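Local coordinates for trwC protein (Escherichia coli, PDB 1S6M) that probably nicks and covalently holds one strand of plasmid DNA for conjugative transfer, this chain being the metal-dependent relaxase domain of a longer relaxase-helicase, at residues S17-G22 and G146-E151; D85-A90 and H161-I166. All coordinates share one frame; numbering follows the deposited sequence.

Contact 1: residues S17-G22 and G146-E151; sequences SYYEDG and GKFRHE. With NI (nickel (II) ion), chain C.
Tyr18 faces Phe148 and Gly22 faces His150 where the loop 17-22, which follows helix 12-15, runs beside strand 146-151. The spacing is uneven: the CA atoms of Tyr18 and Phe148 lie 6.4 Å apart, whereas Gly22 CA comes within 3.7 Å of His150 CA. There a side chain on Gly22 would probably be crowded by the strand. His150 makes the polar link: its NE2 donates to Tyr18 O over 3.0 Å in a nearly straight bond of 166°. The oxygen lies in the imidazole plane, while the donor stands above the carbonyl plane. His150 CG, anti to the carbonyl carbon (chi1 -70°), sets the imidazole between the loop and the metal. With NE2 so engaged, the ring presents ND1 to the nickel ion at 2.1 Å, and the loop thus acts as second shell to one ligand of the three-histidine metal site of the relaxase domain. Backbone atoms of Asp21 and Gly22 cover one imidazole face, and Asp21 CB lies 3.4 Å from His150 CE1. Asp21 OD1 accepts a hydrogen bond from a nickel-bound water. Phe148 joins two tyrosines in an aromatic cluster. Tyr18 CB sits over the phenyl face as a CH-pi contact, and Phe148 turns its CE2 edge onto the face of Tyr19, an edge-to-face pair with planes at 63°. Tyr19 OH is hydrogen-bonded to Val50 O.

Contact 2: residues D85-A90 and H161-I166; sequences DLTFSA and HTHAVI. With NI (nickel (II) ion), chain C; nucleotides of chain A.
Leu86 pairs with Ala164, and Phe88 with Thr162, as the hydrogen-bonded pairs of two antiparallel strands whose axes approach to 4.6 Å. Each pair exchanges two backbone bonds, as from Leu86 N to Ala164 O (2.9 Å) and back. Apolar contacts occupy the sheet face bearing Leu86, Phe88 and Ala164: Phe88 brings the edge of its ring, through CE1, to 4.0 Å from Ala164 CB, and Leu86 CD1 meets Ile166 CD1. Helix 104-122 covers Phe88 and Ala164 there. The polar side-chain contacts lie on the other face, around His163. Its ND1 makes two weak hydrogen bonds, to Thr87 OG1 at 3.3 Å and Asp85 OD2 at 3.5 Å. Thr87 lies alongside His163, whereas the plane of the Asp85 carboxylate, swung anti to its own N (chi1 -175°), is turned 56° from that of the imidazole. A valine in place of Thr87 would probably cost ND1 one acceptor and leave the imidazole less firmly fixed in rotation. His163 NE2 and His161 NE2 bind nickel at 2.3 and 2.2 Å, His161 being steadied by a bond from ND1 to Gln159 O. Ser89 O weakly accepts from N3 of the thymine of DT23 of chain A. Two histidines separated by a single residue on a central strand, completed by His150, make the three-histidine metal site characteristic of relaxases of the HUH class.

In the fold
His150 of contact 1 and His161 and His163 of contact 2 bind one nickel ion from neighbouring strands of a single antiparallel sheet. Strands 145-152 and 158-167 are adjacent, and probable backbone hydrogen bonds of 2.8 Å, His150 N to His161 O and His163 N to Phe148 O, set them in step. His150 ND1 and His163 NE2 come within 3.2 Å of each other, and the same two waters complete the metal's shell. Tyr18 spans the two contacts, its ring stacked on that of His163 and its CE2 3.5 Å from Val165 CG2. The centres of the two contacts are about 9 Å apart, with bound DNA touching contact 2 and about 6 Å from the nearest atom of contact 1.

Contact 1: residues S17-G22 and G146-E151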
loop_
_atom_site.group_PDB
_atom_site.type_symbol
_atom_site.label_atom_id
_atom_site.label_comp_id
_atom_site.label_asym_id
_atom_site.label_seq_id
_atom_site.Cartn_x
_atom_site.Cartn_y
_atom_site.Cartn_z
ATOM N N SER B 17 -10.390 -7.212 5.736
ATOM C CA SER B 17 -11.030 -7.501 4.461
ATOM C C SER B 17 -9.977 -7.398 3.367
ATOM O O SER B 17 -10.289 -7.475 2.177
ATOM C CB SER B 17 -12.152 -6.507 4.180
ATOM O OG SER B 17 -11.796 -5.648 3.112
ATOM N N TYR B 18 -8.725 -7.209 3.776
ATOM C CA TYR B 18 -7.639 -7.118 2.818
ATOM C C TYR B 18 -7.380 -8.495 2.215
ATOM O O TYR B 18 -6.421 -8.689 1.474
ATOM C CB TYR B 18 -6.371 -6.566 3.480
ATOM C CG TYR B 18 -6.429 -5.078 3.766
ATOM C CD1 TYR B 18 -7.161 -4.216 2.942
ATOM C CD2 TYR B 18 -5.739 -4.524 4.842
ATOM C CE1 TYR B 18 -7.207 -2.840 3.187
ATOM C CE2 TYR B 18 -5.775 -3.144 5.096
ATOM C CZ TYR B 18 -6.512 -2.310 4.263
ATOM O OH TYR B 18 -6.578 -0.954 4.504
ATOM N N TYR B 19 -8.251 -9.448 2.538
ATOM C CA TYR B 19 -8.148 -10.805 2.007
ATOM C C TYR B 19 -9.067 -10.960 0.794
ATOM O O TYR B 19 -8.702 -11.569 -0.215
ATOM C CB TYR B 19 -8.570 -11.836 3.056
ATOM C CG TYR B 19 -7.610 -12.016 4.208
ATOM C CD1 TYR B 19 -7.615 -11.143 5.295
ATOM C CD2 TYR B 19 -6.701 -13.073 4.215
ATOM C CE1 TYR B 19 -6.740 -11.321 6.366
ATOM C CE2 TYR B 19 -5.820 -13.260 5.277
ATOM C CZ TYR B 19 -5.843 -12.381 6.349
ATOM O OH TYR B 19 -4.966 -12.554 7.396
ATOM N N GLU B 20 -10.259 -10.384 0.901
ATOM C CA GLU B 20 -11.265 -10.478 -0.152
ATOM C C GLU B 20 -10.994 -9.663 -1.429
ATOM O O GLU B 20 -11.303 -10.133 -2.530
ATOM C CB GLU B 20 -12.644 -10.118 0.433
ATOM C CG GLU B 20 -13.831 -10.655 -0.382
ATOM C CD GLU B 20 -15.172 -10.125 0.107
ATOM O OE1 GLU B 20 -15.221 -8.947 0.555
ATOM O OE2 GLU B 20 -16.178 -10.878 0.027
ATOM N N ASP B 21 -10.412 -8.467 -1.295
ATOM C CA ASP B 21 -10.129 -7.588 -2.442
ATOM C C ASP B 21 -9.063 -8.040 -3.438
ATOM O O ASP B 21 -8.546 -9.156 -3.371
ATOM C CB ASP B 21 -9.736 -6.186 -1.956
ATOM C CG ASP B 21 -10.929 -5.345 -1.562
ATOM O OD1 ASP B 21 -10.734 -4.154 -1.223
ATOM O OD2 ASP B 21 -12.062 -5.870 -1.595
ATOM N N GLY B 22 -8.744 -7.138 -4.366
ATOM C CA GLY B 22 -7.720 -7.410 -5.356
ATOM C C GLY B 22 -8.142 -8.244 -6.542
ATOM O O GLY B 22 -9.139 -7.954 -7.203
ATOM N N GLY B 146 1.868 -7.077 8.101
ATOM C CA GLY B 146 1.067 -7.996 7.299
ATOM C C GLY B 146 0.942 -7.417 5.888
ATOM O O GLY B 146 0.377 -6.338 5.722
ATOM N N LYS B 147 1.461 -8.113 4.878
ATOM C CA LYS B 147 1.419 -7.612 3.499
ATOM C C LYS B 147 0.369 -8.282 2.604
ATOM O O LYS B 147 0.335 -9.505 2.470
ATOM C CB LYS B 147 2.802 -7.749 2.847
ATOM C CG LYS B 147 3.942 -7.048 3.604
ATOM C CD LYS B 147 5.283 -7.134 2.851
ATOM C CE LYS B 147 5.717 -8.580 2.660
ATOM N NZ LYS B 147 7.094 -8.754 2.098
ATOM N N PHE B 148 -0.476 -7.467 1.976
ATOM C CA PHE B 148 -1.528 -7.981 1.104
ATOM C C PHE B 148 -1.449 -7.372 -0.294
ATOM O O PHE B 148 -1.665 -6.172 -0.455
ATOM C CB PHE B 148 -2.902 -7.692 1.725
ATOM C CG PHE B 148 -3.046 -8.182 3.148
ATOM C CD1 PHE B 148 -2.687 -7.368 4.223
ATOM C CD2 PHE B 148 -3.501 -9.478 3.412
ATOM C CE1 PHE B 148 -2.787 -7.829 5.541
ATOM C CE2 PHE B 148 -3.604 -9.952 4.725
ATOM C CZ PHE B 148 -3.241 -9.125 5.793
ATOM N N ARG B 149 -1.134 -8.202 -1.292
ATOM C CA ARG B 149 -1.032 -7.768 -2.689
ATOM C C ARG B 149 -2.392 -7.898 -3.406
ATOM O O ARG B 149 -3.040 -8.941 -3.326
ATOM C CB ARG B 149 0.023 -8.610 -3.421
ATOM C CG ARG B 149 0.437 -8.067 -4.791
ATOM C CD ARG B 149 1.478 -8.966 -5.456
ATOM N NE ARG B 149 0.927 -10.279 -5.764
ATOM C CZ ARG B 149 1.585 -11.427 -5.622
ATOM N NH1 ARG B 149 0.994 -12.572 -5.928
ATOM N NH2 ARG B 149 2.832 -11.432 -5.169
ATOM N N HIS B 150 -2.800 -6.835 -4.103
ATOM C CA HIS B 150 -4.070 -6.760 -4.834
ATOM C C HIS B 150 -3.817 -6.492 -6.329
ATOM O O HIS B 150 -2.728 -6.064 -6.710
ATOM C CB HIS B 150 -4.964 -5.649 -4.221
ATOM C CG HIS B 150 -5.497 -5.991 -2.861
ATOM N ND1 HIS B 150 -6.225 -5.102 -2.081
ATOM C CD2 HIS B 150 -5.375 -7.163 -2.187
ATOM C CE1 HIS B 150 -6.525 -5.745 -0.950
ATOM N NE2 HIS B 150 -6.028 -6.990 -0.987
ATOM N N GLU B 151 -4.820 -6.729 -7.173
ATOM C CA GLU B 151 -4.642 -6.527 -8.608
ATOM C C GLU B 151 -5.641 -5.625 -9.350
ATOM O O GLU B 151 -5.419 -5.320 -10.520
ATOM C CB GLU B 151 -4.588 -7.891 -9.317
ATOM C CG GLU B 151 -3.499 -8.840 -8.807
ATOM C CD GLU B 151 -3.504 -10.185 -9.536
ATOM O OE1 GLU B 151 -4.426 -10.419 -10.343
ATOM O OE2 GLU B 151 -2.590 -11.007 -9.295
HETATM NI NI NI C . -6.509 -3.013 -2.447
HETATM O O HOH W 1 -8.181 -3.154 -0.910
HETATM O O HOH W 2 -7.294 -0.901 -2.561
#

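Contact 2: residues D85-A90 and H161-I166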
loop_
_atom_site.group_PDB
_atom_site.type_symbol
_atom_site.label_atom_id
_atom_site.label_comp_id
_atom_site.label_asym_id
_atom_site.label_seq_id
_atom_site.Cartn_x
_atom_site.Cartn_y
_atom_site.Cartn_z
ATOM N N ASP B 85 -1.339 1.726 7.748
ATOM C CA ASP B 85 -1.337 1.153 6.406
ATOM C C ASP B 85 -0.459 1.958 5.445
ATOM O O ASP B 85 -0.661 3.162 5.266
ATOM C CB ASP B 85 -2.781 1.092 5.863
ATOM C CG ASP B 85 -2.882 0.392 4.493
ATOM O OD1 ASP B 85 -1.836 0.046 3.899
ATOM O OD2 ASP B 85 -4.018 0.192 4.007
ATOM N N LEU B 86 0.537 1.303 4.857
ATOM C CA LEU B 86 1.397 1.956 3.869
ATOM C C LEU B 86 1.051 1.247 2.561
ATOM O O LEU B 86 1.349 0.067 2.400
ATOM C CB LEU B 86 2.897 1.775 4.181
ATOM C CG LEU B 86 3.536 2.471 5.392
ATOM C CD1 LEU B 86 5.047 2.338 5.318
ATOM C CD2 LEU B 86 3.164 3.941 5.415
ATOM N N THR B 87 0.414 1.968 1.640
ATOM C CA THR B 87 0.001 1.385 0.369
ATOM C C THR B 87 0.883 1.756 -0.822
ATOM O O THR B 87 0.945 2.916 -1.216
ATOM C CB THR B 87 -1.465 1.773 0.050
ATOM O OG1 THR B 87 -2.322 1.304 1.096
ATOM C CG2 THR B 87 -1.914 1.164 -1.261
ATOM N N PHE B 88 1.548 0.753 -1.392
ATOM C CA PHE B 88 2.433 0.934 -2.548
ATOM C C PHE B 88 1.704 0.646 -3.869
ATOM O O PHE B 88 1.159 -0.438 -4.051
ATOM C CB PHE B 88 3.644 -0.009 -2.452
ATOM C CG PHE B 88 4.466 0.169 -1.205
ATOM C CD1 PHE B 88 4.050 -0.370 0.010
ATOM C CD2 PHE B 88 5.661 0.889 -1.243
ATOM C CE1 PHE B 88 4.812 -0.188 1.170
ATOM C CE2 PHE B 88 6.425 1.074 -0.086
ATOM C CZ PHE B 88 6.002 0.535 1.116
ATOM N N SER B 89 1.717 1.601 -4.795
ATOM C CA SER B 89 1.054 1.407 -6.086
ATOM C C SER B 89 2.003 1.593 -7.275
ATOM O O SER B 89 2.760 2.560 -7.331
ATOM C CB SER B 89 -0.129 2.375 -6.225
ATOM O OG SER B 89 -1.134 2.091 -5.271
ATOM N N ALA B 90 1.950 0.676 -8.232
ATOM C CA ALA B 90 2.815 0.776 -9.400
ATOM C C ALA B 90 2.229 1.706 -10.460
ATOM O O ALA B 90 1.038 2.024 -10.433
ATOM C CB ALA B 90 3.045 -0.602 -9.997
ATOM N N HIS B 161 -0.991 -3.302 -6.615
ATOM C CA HIS B 161 -0.656 -2.606 -5.381
ATOM C C HIS B 161 -0.568 -3.545 -4.189
ATOM O O HIS B 161 -1.067 -4.669 -4.235
ATOM C CB HIS B 161 -1.661 -1.476 -5.079
ATOM C CG HIS B 161 -3.064 -1.937 -4.818
ATOM N ND1 HIS B 161 -3.971 -2.251 -5.815
ATOM C CD2 HIS B 161 -3.731 -2.071 -3.633
ATOM C CE1 HIS B 161 -5.139 -2.549 -5.238
ATOM N NE2 HIS B 161 -5.029 -2.452 -3.934
ATOM N N THR B 162 0.093 -3.082 -3.131
ATOM C CA THR B 162 0.237 -3.856 -1.906
ATOM C C THR B 162 -0.052 -3.001 -0.676
ATOM O O THR B 162 0.467 -1.892 -0.536
ATOM C CB THR B 162 1.667 -4.434 -1.733
ATOM O OG1 THR B 162 1.950 -5.377 -2.772
ATOM C CG2 THR B 162 1.786 -5.136 -0.396
ATOM N N HIS B 163 -0.897 -3.526 0.205
ATOM C CA HIS B 163 -1.232 -2.862 1.452
ATOM C C HIS B 163 -0.295 -3.436 2.515
ATOM O O HIS B 163 -0.421 -4.603 2.888
ATOM C CB HIS B 163 -2.673 -3.176 1.872
ATOM C CG HIS B 163 -3.714 -2.683 0.914
ATOM N ND1 HIS B 163 -4.190 -1.387 0.898
ATOM C CD2 HIS B 163 -4.396 -3.358 -0.052
ATOM C CE1 HIS B 163 -5.128 -1.304 -0.041
ATOM N NE2 HIS B 163 -5.275 -2.467 -0.629
ATOM N N ALA B 164 0.656 -2.638 2.985
ATOM C CA ALA B 164 1.557 -3.111 4.028
ATOM C C ALA B 164 0.975 -2.619 5.351
ATOM O O ALA B 164 1.097 -1.443 5.690
ATOM C CB ALA B 164 2.971 -2.553 3.817
ATOM N N VAL B 165 0.322 -3.516 6.087
ATOM C CA VAL B 165 -0.271 -3.133 7.356
ATOM C C VAL B 165 0.685 -3.335 8.530
ATOM O O VAL B 165 0.920 -4.459 8.970
ATOM C CB VAL B 165 -1.596 -3.906 7.626
ATOM C CG1 VAL B 165 -2.199 -3.465 8.957
ATOM C CG2 VAL B 165 -2.595 -3.644 6.498
ATOM N N ILE B 166 1.234 -2.224 9.021
ATOM C CA ILE B 166 2.156 -2.223 10.152
ATOM C C ILE B 166 1.339 -2.187 11.437
ATOM O O ILE B 166 0.607 -1.234 11.679
ATOM C CB ILE B 166 3.072 -0.973 10.132
ATOM C CG1 ILE B 166 3.885 -0.930 8.838
ATOM C CG2 ILE B 166 4.004 -0.989 11.329
ATOM C CD1 ILE B 166 4.610 0.383 8.624
HETATM NI NI NI C . -6.509 -3.013 -2.447
ATOM P P DT A 23 -1.072 9.253 -13.580
ATOM O OP1 DT A 23 -0.156 8.508 -14.460
ATOM O OP2 DT A 23 -1.870 10.377 -14.142
ATOM O "O5'" DT A 23 -2.040 8.195 -12.873
ATOM C "C5'" DT A 23 -2.941 7.323 -13.628
ATOM C "C4'" DT A 23 -3.048 5.964 -12.975
ATOM O "O4'" DT A 23 -1.736 5.490 -12.624
ATOM C "C3'" DT A 23 -3.952 5.769 -11.745
ATOM O "O3'" DT A 23 -4.951 4.861 -12.267
ATOM C "C2'" DT A 23 -3.185 4.764 -10.892
ATOM C "C1'" DT A 23 -1.760 4.757 -11.427
ATOM N N1 DT A 23 -0.607 5.156 -10.612
ATOM C C2 DT A 23 -0.391 4.621 -9.377
ATOM O O2 DT A 23 -1.208 3.941 -8.792
ATOM N N3 DT A 23 0.835 4.927 -8.835
ATOM C C4 DT A 23 1.829 5.724 -9.402
ATOM O O4 DT A 23 2.893 5.851 -8.833
ATOM C C5 DT A 23 1.489 6.325 -10.662
ATOM C C7 DT A 23 2.493 7.235 -11.337
ATOM C C6 DT A 23 0.303 6.028 -11.194
HETATM O O HOH W 2 -7.294 -0.901 -2.561
HETATM O O HOH W 1 -8.181 -3.154 -0.910
#